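PDB 4L0K: DraIII from Deinococcus radiophilus, which cuts double-stranded DNA as a type II restriction endonuclease, probably with a nuclease domain of the His-Me finger kind. Local coordinates for residues L38-K43 / I134-T139; K21-L26 / K140-E145. One frame throughout, in Å; residues are numbered along the deposited sequence.

Contact 1: L38-K43 / I134-T139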
# COMPACT_ATOMS: atom_id res chain seq x y z
N LEU A 38 -12.91 -22.48 17.27
CA LEU A 38 -13.69 -21.64 16.36
C LEU A 38 -15.15 -22.07 16.20
O LEU A 38 -15.94 -21.35 15.55
CB LEU A 38 -13.01 -21.53 15.00
CG LEU A 38 -11.90 -20.47 14.96
CD1 LEU A 38 -11.08 -20.60 13.71
CD2 LEU A 38 -12.49 -19.08 15.07
N VAL A 39 -15.54 -23.19 16.81
CA VAL A 39 -16.89 -23.72 16.57
C VAL A 39 -17.98 -22.68 16.88
O VAL A 39 -18.74 -22.29 15.99
CB VAL A 39 -17.16 -25.07 17.30
CG1 VAL A 39 -18.62 -25.46 17.20
CG2 VAL A 39 -16.29 -26.18 16.71
N SER A 40 -18.01 -22.18 18.11
CA SER A 40 -18.96 -21.13 18.48
C SER A 40 -18.87 -19.92 17.55
O SER A 40 -19.91 -19.40 17.12
CB SER A 40 -18.76 -20.70 19.92
OG SER A 40 -18.93 -21.79 20.80
N LEU A 41 -17.66 -19.50 17.22
CA LEU A 41 -17.54 -18.31 16.38
C LEU A 41 -18.15 -18.59 15.00
O LEU A 41 -18.87 -17.73 14.45
CB LEU A 41 -16.10 -17.80 16.28
CG LEU A 41 -15.96 -16.35 15.81
CD1 LEU A 41 -16.69 -15.41 16.77
CD2 LEU A 41 -14.51 -15.97 15.69
N SER A 42 -17.92 -19.80 14.48
CA SER A 42 -18.51 -20.23 13.21
C SER A 42 -20.03 -20.22 13.29
O SER A 42 -20.73 -19.95 12.32
CB SER A 42 -18.07 -21.64 12.83
OG SER A 42 -16.85 -21.64 12.13
N LYS A 43 -20.54 -20.52 14.48
CA LYS A 43 -21.97 -20.52 14.66
C LYS A 43 -22.49 -19.08 14.70
O LYS A 43 -23.54 -18.79 14.12
CB LYS A 43 -22.35 -21.30 15.93
CG LYS A 43 -23.82 -21.52 16.12
CD LYS A 43 -24.22 -21.33 17.58
CE LYS A 43 -23.39 -22.20 18.51
NZ LYS A 43 -23.13 -21.50 19.79
N ILE A 134 -20.33 -13.49 23.49
CA ILE A 134 -19.74 -14.17 24.63
C ILE A 134 -19.37 -15.60 24.21
O ILE A 134 -20.16 -16.31 23.59
CB ILE A 134 -20.66 -14.10 25.90
CG1 ILE A 134 -20.53 -12.72 26.56
CG2 ILE A 134 -20.27 -15.14 26.94
CD1 ILE A 134 -21.17 -11.57 25.83
N PRO A 135 -18.13 -15.99 24.50
CA PRO A 135 -17.66 -17.34 24.21
C PRO A 135 -18.16 -18.34 25.24
O PRO A 135 -18.32 -17.98 26.41
CB PRO A 135 -16.15 -17.19 24.33
CG PRO A 135 -15.97 -16.12 25.34
CD PRO A 135 -17.06 -15.14 25.05
N ASP A 136 -18.40 -19.58 24.81
CA ASP A 136 -18.78 -20.67 25.70
C ASP A 136 -17.59 -21.04 26.59
O ASP A 136 -16.47 -20.59 26.34
CB ASP A 136 -19.21 -21.89 24.89
CG ASP A 136 -18.13 -22.37 23.94
OD1 ASP A 136 -17.53 -23.43 24.21
OD2 ASP A 136 -17.87 -21.67 22.94
N SER A 137 -17.82 -21.87 27.60
CA SER A 137 -16.78 -22.12 28.60
C SER A 137 -15.60 -22.90 28.05
O SER A 137 -14.45 -22.65 28.45
CB SER A 137 -17.35 -22.77 29.87
OG SER A 137 -18.28 -23.79 29.57
N PHE A 138 -15.85 -23.84 27.13
CA PHE A 138 -14.75 -24.54 26.48
C PHE A 138 -13.82 -23.58 25.75
O PHE A 138 -12.61 -23.60 25.96
CB PHE A 138 -15.25 -25.58 25.48
CG PHE A 138 -14.20 -26.00 24.50
CD1 PHE A 138 -14.21 -25.53 23.20
CD2 PHE A 138 -13.15 -26.82 24.91
CE1 PHE A 138 -13.22 -25.89 22.31
CE2 PHE A 138 -12.16 -27.19 24.02
CZ PHE A 138 -12.19 -26.73 22.72
N THR A 139 -14.39 -22.75 24.88
CA THR A 139 -13.60 -21.84 24.05
C THR A 139 -12.81 -20.90 24.93
O THR A 139 -11.58 -20.77 24.77
CB THR A 139 -14.51 -21.00 23.15
OG1 THR A 139 -15.48 -21.86 22.54
CG2 THR A 139 -13.70 -20.29 22.07
O HOH W 1 -15.48 -23.06 20.10
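S40, in the first turn of helix 39-44, meets D136 at the start of helix 137-147. At both residues CB is directed toward the other segment, and the nearest CA atoms, S40 and P135, are 7.0 Å apart. On S40, CB lies 3.3 Å from OD2 of D136. The tip goes further: OG is anti to its own carbonyl carbon (chi1 -59°) and donates a hydrogen bond to D136 OD2. The measured S40 OG to D136 OD2 distance is 2.4 Å, very short, so its exact length is doubtful at this resolution. The same S40 OG stays 3.9 Å from T139 OG1.

D136 is the N-cap of helix 137-147. Its CG sits between the backbone N and the carbonyl carbon (chi1 58°), which turns the carboxylate back over the first turn. There OD1 of D136 accepts from T139 N at 3.3 Å, with the N-H approaching from above the carboxylate plane, 59° out of it. OD2 also accepts from T139 OG1, again at a doubtfully short distance. A water bridges the segments: it donates to T139 OG1 at 2.7 Å and accepts a weak bond from S40 N.

Y127 packs against S40 and P135 and so borders both segments. The contact itself is almost wholly polar. As modelled, two hydroxyls converge on OD2 of D136, though both distances are doubtfully short, while OD1 caps helix 137-147. D136 so appears to link the starts of the two helices, and hydroxyl donors and the helix end would probably stabilise its negative charge.

Contact 2: K21-L26 / K140-E145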
# COMPACT_ATOMS: atom_id res chain seq x y z
N LYS A 21 -4.08 -31.64 12.08
CA LYS A 21 -3.98 -32.20 13.42
C LYS A 21 -5.11 -31.79 14.37
O LYS A 21 -5.64 -30.69 14.27
CB LYS A 21 -2.62 -31.87 14.05
CG LYS A 21 -1.42 -32.14 13.14
CD LYS A 21 -0.12 -31.82 13.89
CE LYS A 21 1.04 -31.48 12.94
NZ LYS A 21 2.24 -30.98 13.70
N CYS A 22 -5.46 -32.71 15.26
CA CYS A 22 -6.44 -32.48 16.33
C CYS A 22 -5.93 -31.35 17.23
O CYS A 22 -4.77 -31.37 17.66
CB CYS A 22 -6.58 -33.79 17.13
SG CYS A 22 -7.93 -34.05 18.34
N GLN A 23 -6.76 -30.36 17.52
CA GLN A 23 -6.33 -29.30 18.42
C GLN A 23 -7.12 -29.30 19.74
O GLN A 23 -7.01 -28.38 20.54
CB GLN A 23 -6.35 -27.93 17.72
CG GLN A 23 -5.53 -27.87 16.42
CD GLN A 23 -4.03 -27.86 16.67
OE1 GLN A 23 -3.57 -27.38 17.71
NE2 GLN A 23 -3.26 -28.37 15.73
N LEU A 24 -7.93 -30.35 19.93
CA LEU A 24 -8.60 -30.60 21.21
C LEU A 24 -7.57 -31.04 22.23
O LEU A 24 -6.50 -31.53 21.85
CB LEU A 24 -9.67 -31.69 21.07
CG LEU A 24 -11.11 -31.27 20.80
CD1 LEU A 24 -11.54 -30.04 21.64
CD2 LEU A 24 -11.33 -31.03 19.33
N PRO A 25 -7.86 -30.85 23.53
CA PRO A 25 -6.97 -31.37 24.59
C PRO A 25 -6.76 -32.88 24.47
O PRO A 25 -7.68 -33.58 24.05
CB PRO A 25 -7.74 -31.04 25.88
CG PRO A 25 -8.58 -29.87 25.52
CD PRO A 25 -9.00 -30.11 24.10
N LEU A 26 -5.57 -33.36 24.83
CA LEU A 26 -5.20 -34.78 24.72
C LEU A 26 -6.27 -35.74 25.26
O LEU A 26 -6.53 -36.79 24.66
CB LEU A 26 -3.85 -35.02 25.42
CG LEU A 26 -3.13 -36.37 25.26
CD1 LEU A 26 -2.91 -36.75 23.79
CD2 LEU A 26 -1.80 -36.32 26.01
N LYS A 140 -13.51 -20.27 25.87
CA LYS A 140 -12.91 -19.36 26.84
C LYS A 140 -11.73 -19.99 27.57
O LYS A 140 -10.64 -19.42 27.59
CB LYS A 140 -13.96 -18.89 27.85
CG LYS A 140 -13.39 -18.02 28.96
CD LYS A 140 -14.49 -17.25 29.68
CE LYS A 140 -13.93 -16.19 30.62
NZ LYS A 140 -13.16 -16.78 31.74
N ASN A 141 -11.95 -21.16 28.17
CA ASN A 141 -10.91 -21.77 29.01
C ASN A 141 -9.73 -22.26 28.20
O ASN A 141 -8.57 -22.10 28.60
CB ASN A 141 -11.49 -22.88 29.88
CG ASN A 141 -12.47 -22.34 30.90
OD1 ASN A 141 -12.24 -21.27 31.49
ND2 ASN A 141 -13.58 -23.04 31.08
N TYR A 142 -10.04 -22.84 27.05
CA TYR A 142 -9.04 -23.33 26.12
C TYR A 142 -8.11 -22.20 25.65
O TYR A 142 -6.87 -22.30 25.75
CB TYR A 142 -9.75 -23.97 24.93
CG TYR A 142 -8.86 -24.42 23.81
CD1 TYR A 142 -8.42 -25.74 23.72
CD2 TYR A 142 -8.48 -23.53 22.79
CE1 TYR A 142 -7.63 -26.16 22.68
CE2 TYR A 142 -7.68 -23.95 21.75
CZ TYR A 142 -7.27 -25.26 21.70
OH TYR A 142 -6.48 -25.68 20.66
N LEU A 143 -8.69 -21.11 25.15
CA LEU A 143 -7.90 -19.97 24.67
C LEU A 143 -7.17 -19.25 25.80
O LEU A 143 -6.00 -18.88 25.66
CB LEU A 143 -8.76 -19.00 23.85
CG LEU A 143 -9.26 -19.64 22.55
CD1 LEU A 143 -10.30 -18.78 21.87
CD2 LEU A 143 -8.09 -19.93 21.60
N GLU A 144 -7.86 -19.06 26.93
CA GLU A 144 -7.25 -18.42 28.11
C GLU A 144 -6.06 -19.21 28.63
O GLU A 144 -5.10 -18.63 29.14
CB GLU A 144 -8.28 -18.21 29.21
CG GLU A 144 -9.08 -16.92 29.04
CD GLU A 144 -10.04 -16.68 30.18
OE1 GLU A 144 -10.57 -15.55 30.29
OE2 GLU A 144 -10.25 -17.64 30.97
N GLU A 145 -6.12 -20.53 28.48
CA GLU A 145 -5.00 -21.37 28.86
C GLU A 145 -3.76 -21.03 28.04
O GLU A 145 -2.63 -21.10 28.54
CB GLU A 145 -5.37 -22.84 28.68
CG GLU A 145 -4.18 -23.77 28.72
CD GLU A 145 -4.32 -24.84 29.78
OE1 GLU A 145 -5.23 -24.72 30.62
OE2 GLU A 145 -3.51 -25.79 29.77
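The loop 21-26 passes beside the helical segment 140-145 without backbone-to-backbone contact, the nearest CA atoms being P25 and Y142, 8.4 Å apart. Y142 spans this gap. Its CG is anti to the backbone N (chi1 174°), and the ring extends from the helix toward the loop. At its tip, OH donates a hydrogen bond of 2.8 Å to the backbone O of Q23. The approach bends away from the line of the carbonyl, with a C=O...donor angle of 141°, and the hydroxyl is tilted 18° from the carbonyl plane. Q23 O lies at the edge of the ring, near its plane, and is also 3.1 Å from Y142 CE1.

CB of Q23 lies 3.7 Å from Y142 OH, beside the bond. P25 comes to the same ring edge, with CD 4.4 Å from Y142 CE1. The ring is thus touched at its edge by a proline methylene and a carbonyl oxygen.

R120 completes the polar end. Its NH1 is hydrogen-bonded to both Y142 OH and Q23 OE1, so the buried phenol oxygen has a partner on the loop and another on helix 112-126.

The loop leaves strand 20-21 through C22, whose SG is modelled within bonding distance of both C4 and C32; one sulfur can make only one disulfide, so the assignment is doubtful. Within helix 137-147, the Y142 ring meets those of F138 and F146. L143 packs on helix 112-126, and Q23 touches I116 there, so this helix backs both halves of the contact.

In the fold
From the N terminus, the chain passes strands 7-8 and 20-21 and enters the loop 21-26, the first half of contact 2. It then reaches helix 39-44, the first half of contact 1. Some 90 residues follow, with helices but no strand, before 134-139 closes contact 1. The next turns, 140-145, close contact 2. Contact 1 is therefore nested inside the loop closed by contact 2. Both end on helix 137-147, and their centres are 12 Å apart. F138 connects them, its CZ lying 3.5 Å from L24 CD1. Together they tie the cysteine-bearing N-terminal part and helix 39-44 to one helix.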